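Local coordinates for protein purine nucleoside phosphorylase YlmD (Geobacillus stearothermophilus, PDB 6T1B) that cleaves adenosine, inosine and S-methyl-5'-thioadenosine with phosphate to the free base and ribose 1-phosphate or its 5-methylthio counterpart, and also deaminates adenosine, using a catalytic zinc ion, at residues Leu67-His81 against Ala115-Val127. Sequence-based numbering, arbitrary orientation.
Sequences LAFPLERWVCCEQVH and AGVLLALCFADCV. With NOS (inosine), chain B.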
ATOM      1  N   LEU A  67      -0.684  -6.914  16.622  1.00 16.85           N
ATOM      2  CA  LEU A  67      -1.599  -5.788  16.508  1.00 16.65           C
ATOM      3  C   LEU A  67      -2.818  -5.921  17.416  1.00 19.52           C
ATOM      4  O   LEU A  67      -3.602  -4.973  17.507  1.00 20.63           O
ATOM      5  CB  LEU A  67      -2.100  -5.670  15.080  1.00 14.37           C
ATOM      6  CG  LEU A  67      -1.075  -5.435  13.967  1.00 14.89           C
ATOM      7  CD1 LEU A  67      -1.775  -5.309  12.635  1.00 15.62           C
ATOM      8  CD2 LEU A  67      -0.239  -4.190  14.266  1.00 18.52           C
ATOM      9  N   ALA A  68      -3.022  -7.070  18.042  1.00 19.49           N
ATOM     10  CA  ALA A  68      -4.269  -7.355  18.733  1.00 21.25           C
ATOM     11  C   ALA A  68      -5.460  -7.055  17.828  1.00 21.58           C
ATOM     12  O   ALA A  68      -6.408  -6.377  18.214  1.00 22.21           O
ATOM     13  CB  ALA A  68      -4.353  -6.567  20.044  1.00 22.36           C
ATOM     14  N   PHE A  69      -5.399  -7.583  16.606  1.00 17.50           N
ATOM     15  CA  PHE A  69      -6.396  -7.318  15.566  1.00 17.22           C
ATOM     16  C   PHE A  69      -6.583  -8.643  14.833  1.00 15.92           C
ATOM     17  O   PHE A  69      -5.846  -8.961  13.894  1.00 15.98           O
ATOM     18  CB  PHE A  69      -5.947  -6.193  14.634  1.00 18.70           C
ATOM     19  CG  PHE A  69      -7.071  -5.337  14.126  1.00 17.31           C
ATOM     20  CD1 PHE A  69      -7.068  -3.961  14.332  1.00 19.37           C
ATOM     21  CD2 PHE A  69      -8.143  -5.905  13.462  1.00 16.26           C
ATOM     22  CE1 PHE A  69      -8.116  -3.171  13.866  1.00 19.44           C
ATOM     23  CE2 PHE A  69      -9.189  -5.120  12.995  1.00 19.14           C
ATOM     24  CZ  PHE A  69      -9.164  -3.760  13.178  1.00 17.43           C
ATOM     25  N   PRO A  70      -7.541  -9.466  15.284  1.00 17.70           N
ATOM     26  CA  PRO A  70      -7.639 -10.843  14.790  1.00 18.62           C
ATOM     27  C   PRO A  70      -7.731 -10.973  13.279  1.00 19.14           C
ATOM     28  O   PRO A  70      -8.346 -10.155  12.594  1.00 16.35           O
ATOM     29  CB  PRO A  70      -8.918 -11.360  15.459  1.00 19.03           C
ATOM     30  CG  PRO A  70      -8.951 -10.602  16.770  1.00 24.71           C
ATOM     31  CD  PRO A  70      -8.453  -9.225  16.423  1.00 18.84           C
ATOM     32  N   LEU A  71      -7.119 -12.046  12.780  1.00 18.35           N
ATOM     33  CA  LEU A  71      -7.087 -12.334  11.352  1.00 15.45           C
ATOM     34  C   LEU A  71      -8.489 -12.448  10.776  1.00 14.23           C
ATOM     35  O   LEU A  71      -8.700 -12.079   9.613  1.00 14.66           O
ATOM     36  CB  LEU A  71      -6.298 -13.637  11.145  1.00 15.57           C
ATOM     37  CG  LEU A  71      -6.084 -14.071   9.697  1.00 15.55           C
ATOM     38  CD1 LEU A  71      -5.484 -13.021   8.804  1.00 15.40           C
ATOM     39  CD2 LEU A  71      -5.182 -15.314   9.688  1.00 17.95           C
ATOM     40  N   GLU A  72      -9.451 -12.926  11.569  1.00 17.50           N
ATOM     41  CA  GLU A  72     -10.840 -13.028  11.129  1.00 16.25           C
ATOM     42  C   GLU A  72     -11.458 -11.675  10.776  1.00 16.08           C
ATOM     43  O   GLU A  72     -12.544 -11.629  10.181  1.00 19.06           O
ATOM     44  CB  GLU A  72     -11.676 -13.671  12.239  1.00 23.01           C
ATOM     45  CG  GLU A  72     -11.364 -15.141  12.503  1.00 35.61           C
ATOM     46  CD  GLU A  72     -10.018 -15.370  13.182  1.00 42.95           C
ATOM     47  OE1 GLU A  72      -9.541 -14.471  13.903  1.00 26.91           O
ATOM     48  OE2 GLU A  72      -9.426 -16.454  12.986  1.00 55.39           O
ATOM     49  N   ARG A  73     -10.824 -10.572  11.169  1.00 16.25           N
ATOM     50  CA  ARG A  73     -11.350  -9.238  10.914  1.00 15.15           C
ATOM     51  C   ARG A  73     -10.642  -8.512   9.773  1.00 14.11           C
ATOM     52  O   ARG A  73     -10.933  -7.335   9.527  1.00 13.39           O
ATOM     53  CB  ARG A  73     -11.306  -8.399  12.198  1.00 18.65           C
ATOM     54  CG  ARG A  73     -12.273  -8.906  13.257  1.00 26.18           C
ATOM     55  CD  ARG A  73     -12.097  -8.198  14.574  1.00 56.13           C
ATOM     56  NE  ARG A  73     -12.608  -9.014  15.671  1.00 59.38           N
ATOM     57  CZ  ARG A  73     -12.480  -8.701  16.955  1.00 82.07           C
ATOM     58  NH1 ARG A  73     -11.856  -7.584  17.307  1.00 68.29           N
ATOM     59  NH2 ARG A  73     -12.975  -9.510  17.883  1.00 60.41           N
ATOM     60  N   TRP A  74      -9.749  -9.186   9.053  1.00 12.83           N
ATOM     61  CA  TRP A  74      -9.042  -8.545   7.962  1.00 11.17           C
ATOM     62  C   TRP A  74      -9.855  -8.670   6.676  1.00 11.89           C
ATOM     63  O   TRP A  74     -10.627  -9.627   6.510  1.00 12.70           O
ATOM     64  CB  TRP A  74      -7.683  -9.189   7.710  1.00 13.24           C
ATOM     65  CG  TRP A  74      -6.717  -9.203   8.836  1.00 12.16           C
ATOM     66  CD1 TRP A  74      -6.918  -8.894  10.150  1.00 13.53           C
ATOM     67  CD2 TRP A  74      -5.350  -9.573   8.702  1.00 11.94           C
ATOM     68  NE1 TRP A  74      -5.731  -9.058  10.855  1.00 12.42           N
ATOM     69  CE2 TRP A  74      -4.764  -9.485   9.978  1.00 14.18           C
ATOM     70  CE3 TRP A  74      -4.556  -9.965   7.622  1.00 12.17           C
ATOM     71  CZ2 TRP A  74      -3.418  -9.789  10.188  1.00 12.79           C
ATOM     72  CZ3 TRP A  74      -3.235 -10.293   7.851  1.00 12.69           C
ATOM     73  CH2 TRP A  74      -2.685 -10.187   9.112  1.00 12.94           C
ATOM     74  N   VAL A  75      -9.626  -7.742   5.735  1.00 11.41           N
ATOM     75  CA  VAL A  75     -10.185  -7.825   4.387  1.00 10.66           C
ATOM     76  C   VAL A  75      -9.056  -7.600   3.398  1.00 10.98           C
ATOM     77  O   VAL A  75      -8.336  -6.606   3.500  1.00 10.60           O
ATOM     78  CB  VAL A  75     -11.285  -6.784   4.149  1.00 11.94           C
ATOM     79  CG1 VAL A  75     -11.865  -6.971   2.758  1.00 12.74           C
ATOM     80  CG2 VAL A  75     -12.376  -6.877   5.194  1.00 13.30           C
ATOM     81  N   CYS A  76      -8.909  -8.527   2.452  1.00 10.39           N
ATOM     82  CA  CYS A  76      -7.884  -8.507   1.429  1.00 11.02           C
ATOM     83  C   CYS A  76      -8.550  -8.449   0.058  1.00 12.10           C
ATOM     84  O   CYS A  76      -9.737  -8.785  -0.103  1.00 11.98           O
ATOM     85  CB  CYS A  76      -7.030  -9.776   1.528  1.00 11.01           C
ATOM     86  SG  CYS A  76      -6.135  -9.931   3.106  1.00 12.36           S
ATOM     87  N   CYS A  77      -7.754  -8.083  -0.938  1.00 10.40           N
ATOM     88  CA  CYS A  77      -8.223  -8.034  -2.317  1.00 10.59           C
ATOM     89  C   CYS A  77      -7.235  -8.702  -3.258  1.00 11.05           C
ATOM     90  O   CYS A  77      -6.099  -9.007  -2.901  1.00 11.11           O
ATOM     91  CB  CYS A  77      -8.527  -6.599  -2.752  1.00 11.80           C
ATOM     92  SG  CYS A  77      -7.150  -5.448  -2.728  1.00 11.44           S
ATOM     93  N   GLU A  78      -7.715  -8.970  -4.469  1.00 10.92           N
ATOM     94  CA  GLU A  78      -6.958  -9.774  -5.413  1.00 11.36           C
ATOM     95  C   GLU A  78      -5.690  -9.081  -5.867  1.00 11.67           C
ATOM     96  O   GLU A  78      -4.696  -9.755  -6.160  1.00 13.21           O
ATOM     97  CB  GLU A  78      -7.814 -10.087  -6.628  1.00 12.27           C
ATOM     98  CG  GLU A  78      -7.180 -11.046  -7.577  1.00 13.10           C
ATOM     99  CD  GLU A  78      -8.079 -11.378  -8.770  1.00 14.46           C
ATOM    100  OE1 GLU A  78      -7.621 -12.215  -9.618  1.00 18.85           O
ATOM    101  OE2 GLU A  78      -9.215 -10.869  -8.889  1.00 14.83           O
ATOM    102  N   GLN A  79      -5.706  -7.755  -5.987  1.00 10.20           N
ATOM    103  CA  GLN A  79      -4.550  -6.959  -6.425  1.00 10.81           C
ATOM    104  C   GLN A  79      -4.097  -7.340  -7.834  1.00 10.74           C
ATOM    105  O   GLN A  79      -3.038  -7.930  -8.046  1.00 13.05           O
ATOM    106  CB  GLN A  79      -3.411  -7.016  -5.406  1.00 11.69           C
ATOM    107  CG  GLN A  79      -3.804  -6.438  -4.060  1.00 10.94           C
ATOM    108  CD  GLN A  79      -2.693  -6.421  -3.025  1.00 10.94           C
ATOM    109  OE1 GLN A  79      -2.866  -6.896  -1.910  1.00 11.45           O
ATOM    110  NE2 GLN A  79      -1.570  -5.812  -3.377  1.00 14.66           N
ATOM    111  N   VAL A  80      -4.913  -6.925  -8.803  1.00 10.96           N
ATOM    112  CA  VAL A  80      -4.694  -7.264 -10.199  1.00 12.01           C
ATOM    113  C   VAL A  80      -3.892  -6.231 -10.972  1.00 12.90           C
ATOM    114  O   VAL A  80      -3.774  -6.335 -12.200  1.00 14.64           O
ATOM    115  CB  VAL A  80      -6.027  -7.559 -10.922  1.00 12.12           C
ATOM    116  CG1 VAL A  80      -6.716  -8.734 -10.249  1.00 13.21           C
ATOM    117  CG2 VAL A  80      -6.916  -6.317 -10.978  1.00 14.11           C
ATOM    118  N   HIS A  81      -3.317  -5.253 -10.260  1.00 11.64           N
ATOM    119  CA  HIS A  81      -2.556  -4.162 -10.890  1.00 12.85           C
ATOM    120  C   HIS A  81      -3.410  -3.293 -11.794  1.00 13.20           C
ATOM    121  O   HIS A  81      -2.957  -2.769 -12.813  1.00 16.56           O
ATOM    122  CB  HIS A  81      -1.306  -4.672 -11.615  1.00 14.04           C
ATOM    123  CG  HIS A  81      -0.180  -4.971 -10.697  1.00 15.48           C
ATOM    124  ND1 HIS A  81      -0.029  -6.194 -10.082  1.00 18.54           N
ATOM    125  CD2 HIS A  81       0.833  -4.189 -10.242  1.00 16.81           C
ATOM    126  CE1 HIS A  81       1.044  -6.166  -9.311  1.00 22.65           C
ATOM    127  NE2 HIS A  81       1.580  -4.963  -9.389  1.00 23.84           N
ATOM    128  N   ALA A 115     -15.353   0.655  12.056  1.00 17.67           N
ATOM    129  CA  ALA A 115     -14.293   0.122  12.897  1.00 16.60           C
ATOM    130  C   ALA A 115     -14.336  -1.406  12.908  1.00 20.26           C
ATOM    131  O   ALA A 115     -15.330  -2.034  12.528  1.00 19.52           O
ATOM    132  CB  ALA A 115     -14.407   0.655  14.323  1.00 20.61           C
ATOM    133  N   GLY A 116     -13.245  -2.008  13.370  1.00 17.34           N
ATOM    134  CA  GLY A 116     -13.206  -3.457  13.465  1.00 18.36           C
ATOM    135  C   GLY A 116     -12.900  -4.174  12.172  1.00 15.38           C
ATOM    136  O   GLY A 116     -13.076  -5.393  12.092  1.00 18.66           O
ATOM    137  N   VAL A 117     -12.390  -3.473  11.167  1.00 14.37           N
ATOM    138  CA  VAL A 117     -12.136  -4.014   9.840  1.00 12.13           C
ATOM    139  C   VAL A 117     -10.718  -3.608   9.463  1.00 15.10           C
ATOM    140  O   VAL A 117     -10.438  -2.416   9.300  1.00 15.07           O
ATOM    141  CB  VAL A 117     -13.144  -3.452   8.815  1.00 14.82           C
ATOM    142  CG1 VAL A 117     -12.820  -3.940   7.429  1.00 15.88           C
ATOM    143  CG2 VAL A 117     -14.546  -3.830   9.226  1.00 17.35           C
ATOM    144  N   LEU A 118      -9.821  -4.575   9.312  1.00 11.82           N
ATOM    145  CA  LEU A 118      -8.436  -4.285   8.968  1.00 12.75           C
ATOM    146  C   LEU A 118      -8.241  -4.479   7.478  1.00 11.13           C
ATOM    147  O   LEU A 118      -8.244  -5.606   6.990  1.00 11.80           O
ATOM    148  CB  LEU A 118      -7.463  -5.157   9.766  1.00 12.39           C
ATOM    149  CG  LEU A 118      -6.017  -4.660   9.687  1.00 11.32           C
ATOM    150  CD1 LEU A 118      -5.792  -3.405  10.519  1.00 13.63           C
ATOM    151  CD2 LEU A 118      -5.016  -5.753  10.060  1.00 13.07           C
ATOM    152  N   LEU A 119      -8.042  -3.389   6.737  1.00 11.06           N
ATOM    153  CA  LEU A 119      -7.717  -3.491   5.326  1.00 10.38           C
ATOM    154  C   LEU A 119      -6.280  -3.970   5.234  1.00 10.33           C
ATOM    155  O   LEU A 119      -5.402  -3.438   5.932  1.00 11.59           O
ATOM    156  CB  LEU A 119      -7.855  -2.127   4.653  1.00  9.84           C
ATOM    157  CG  LEU A 119      -9.212  -1.446   4.913  1.00 12.26           C
ATOM    158  CD1 LEU A 119      -9.212  -0.101   4.197  1.00 12.42           C
ATOM    159  CD2 LEU A 119     -10.372  -2.268   4.509  1.00 12.21           C
ATOM    160  N   ALA A 120      -6.008  -4.931   4.359  1.00  9.89           N
ATOM    161  CA  ALA A 120      -4.715  -5.599   4.354  1.00 10.25           C
ATOM    162  C   ALA A 120      -4.331  -5.913   2.913  1.00 10.74           C
ATOM    163  O   ALA A 120      -4.982  -6.739   2.258  1.00 10.77           O
ATOM    164  CB  ALA A 120      -4.800  -6.864   5.210  1.00 12.13           C
ATOM    165  N   LEU A 121      -3.255  -5.271   2.429  1.00  9.07           N
ATOM    166  CA  LEU A 121      -2.769  -5.429   1.066  1.00  8.95           C
ATOM    167  C   LEU A 121      -1.272  -5.775   1.079  1.00  9.11           C
ATOM    168  O   LEU A 121      -0.542  -5.359   1.988  1.00  9.87           O
ATOM    169  CB  LEU A 121      -3.017  -4.163   0.224  1.00 10.50           C
ATOM    170  CG  LEU A 121      -4.425  -3.994  -0.350  1.00 10.57           C
ATOM    171  CD1 LEU A 121      -5.549  -3.643   0.610  1.00 11.52           C
ATOM    172  CD2 LEU A 121      -4.382  -2.952  -1.477  1.00 12.89           C
ATOM    173  N   CYS A 122      -0.840  -6.528   0.069  1.00  8.64           N
ATOM    174  CA  CYS A 122       0.517  -7.034   0.001  1.00  8.84           C
ATOM    175  C   CYS A 122       1.393  -6.205  -0.916  1.00  9.20           C
ATOM    176  O   CYS A 122       0.919  -5.745  -1.969  1.00  9.96           O
ATOM    177  CB  CYS A 122       0.484  -8.461  -0.534  1.00 10.31           C
ATOM    178  SG  CYS A 122      -0.097  -9.687   0.654  1.00 13.73           S
ATOM    179  N   PHE A 123       2.679  -6.073  -0.548  1.00  8.58           N
ATOM    180  CA  PHE A 123       3.603  -5.191  -1.238  1.00  9.58           C
ATOM    181  C   PHE A 123       5.011  -5.765  -1.234  1.00  9.79           C
ATOM    182  O   PHE A 123       5.456  -6.347  -0.241  1.00 10.55           O
ATOM    183  CB  PHE A 123       3.657  -3.827  -0.544  1.00 10.60           C
ATOM    184  CG  PHE A 123       2.411  -3.066  -0.720  1.00 10.15           C
ATOM    185  CD1 PHE A 123       2.245  -2.267  -1.834  1.00 10.55           C
ATOM    186  CD2 PHE A 123       1.360  -3.226   0.150  1.00  9.03           C
ATOM    187  CE1 PHE A 123       1.056  -1.592  -2.051  1.00 11.20           C
ATOM    188  CE2 PHE A 123       0.162  -2.553  -0.071  1.00 10.51           C
ATOM    189  CZ  PHE A 123       0.015  -1.748  -1.176  1.00 10.90           C
ATOM    190  N   ALA A 124       5.763  -5.512  -2.316  1.00  9.71           N
ATOM    191  CA  ALA A 124       7.203  -5.741  -2.352  1.00  9.26           C
ATOM    192  C   ALA A 124       7.846  -4.913  -3.468  1.00 10.44           C
ATOM    193  O   ALA A 124       8.530  -5.438  -4.337  1.00 11.30           O
ATOM    194  CB  ALA A 124       7.526  -7.218  -2.513  1.00 11.32           C
ATOM    195  N   ASP A 125       7.566  -3.609  -3.440  1.00 10.35           N
ATOM    196  CA  ASP A 125       8.150  -2.582  -4.302  1.00 11.46           C
ATOM    197  C   ASP A 125       7.059  -1.558  -4.679  1.00 11.39           C
ATOM    198  O   ASP A 125       7.337  -0.368  -4.778  1.00 12.55           O
ATOM    199  CB  ASP A 125       8.754  -3.078  -5.611  1.00 11.34           C
ATOM    200  CG  ASP A 125      10.158  -3.648  -5.473  1.00 12.97           C
ATOM    201  OD1 ASP A 125      10.563  -4.273  -6.460  1.00 12.70           O
ATOM    202  OD2 ASP A 125      10.872  -3.452  -4.445  1.00 12.28           O
ATOM    203  N   CYS A 126       5.832  -2.008  -4.914  1.00 10.71           N
ATOM    204  CA  CYS A 126       4.777  -1.103  -5.375  1.00 12.34           C
ATOM    205  C   CYS A 126       4.405  -0.154  -4.247  1.00 11.43           C
ATOM    206  O   CYS A 126       4.673  -0.408  -3.080  1.00 11.79           O
ATOM    207  CB  CYS A 126       3.580  -1.908  -5.855  1.00 15.11           C
ATOM    208  SG  CYS A 126       3.923  -2.876  -7.356  1.00 20.09           S
ATOM    209  N   VAL A 127       3.767   0.946  -4.609  1.00 10.92           N
ATOM    210  CA  VAL A 127       3.499   1.993  -3.637  1.00 12.21           C
ATOM    211  C   VAL A 127       2.272   1.691  -2.787  1.00  9.69           C
ATOM    212  O   VAL A 127       1.163   1.544  -3.324  1.00 10.95           O
ATOM    213  CB  VAL A 127       3.326   3.364  -4.323  1.00 12.19           C
ATOM    214  CG1 VAL A 127       3.113   4.438  -3.270  1.00 15.58           C
ATOM    215  CG2 VAL A 127       4.514   3.668  -5.198  1.00 14.89           C
TER
HETATM  216  N9  NOS B 301       0.453 -11.412  -4.472  1.00 28.56           N
HETATM  217  C4  NOS B 301      -0.577 -11.080  -3.674  1.00 26.01           C
HETATM  218  N3  NOS B 301      -1.586  -9.995  -3.707  1.00 25.85           N
HETATM  219  C2  NOS B 301      -2.606  -9.949  -2.697  1.00 25.92           C
HETATM  220  N1  NOS B 301      -2.668 -10.931  -1.652  1.00 25.76           N
HETATM  221  C6  NOS B 301      -1.732 -11.987  -1.571  1.00 23.83           C
HETATM  222  O6  NOS B 301      -1.830 -12.769  -0.665  1.00 19.81           O
HETATM  223  C5  NOS B 301      -0.647 -12.012  -2.667  1.00 24.18           C
HETATM  224  N7  NOS B 301       0.345 -12.830  -2.831  1.00 21.97           N
HETATM  225  C8  NOS B 301       1.021 -12.493  -3.927  1.00 27.12           C
HETATM  226  C5' NOS B 301       1.028  -7.172  -4.905  1.00 40.47           C
HETATM  227  O5' NOS B 301       2.133  -6.283  -4.769  1.00 41.78           O
HETATM  228  C4' NOS B 301       1.350  -8.293  -5.860  1.00 38.12           C
HETATM  229  O4' NOS B 301       1.570  -9.496  -5.090  1.00 35.88           O
HETATM  230  C1' NOS B 301       0.811 -10.562  -5.622  1.00 33.55           C
HETATM  231  C2' NOS B 301      -0.339  -9.930  -6.400  1.00 36.43           C
HETATM  232  O2' NOS B 301      -0.748 -10.782  -7.461  1.00 37.52           O
HETATM  233  C3' NOS B 301       0.275  -8.620  -6.898  1.00 38.34           C
HETATM  234  O3' NOS B 301       0.905  -8.840  -8.172  1.00 39.57           O
HETATM  235  O   HOH W   1      -4.981  -7.827  -0.278  1.00 13.14           O
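In the inosine pocket, the Q79 carboxamide pairs with both backbone polar groups of C122: C122 N reaches OE1 at 2.9 Å, in the carbonyl plane and on a lone pair (169° at the hydrogen), while NE2 donates to C122 O, also at 2.9 Å. Two bonds thus fix the amide's rotation. C122 O additionally accepts a bond from the nucleoside O5', and C122 SG lies 3.6 Å from C6 of the base. Just beyond the bond from A120 N to V75 O, a water joins C77 N, A120 O and Q79 OE1. Strands 74-75 and 118-123 run parallel in a mixed sheet, where 118-123 lies between 264-269 and 74-75, bonded also L118 N to R73 O and V75 N to L118 O. L118, its CG anti to the backbone N (chi1 -166°), lays CD2 over the W74 indole, 3.6 Å from the five-membered ring centroid; L71 CD1 covers the opposite face. Indole NE1 is held by F69 O at 3.0 Å, in the ring plane, and L118 CB rests on one face of the F69 ring. Next to the nucleoside, H81 and C126 bind the catalytic zinc together with H143, and inosine O3' lies at the H81 ring edge, 2.9 Å from CE1.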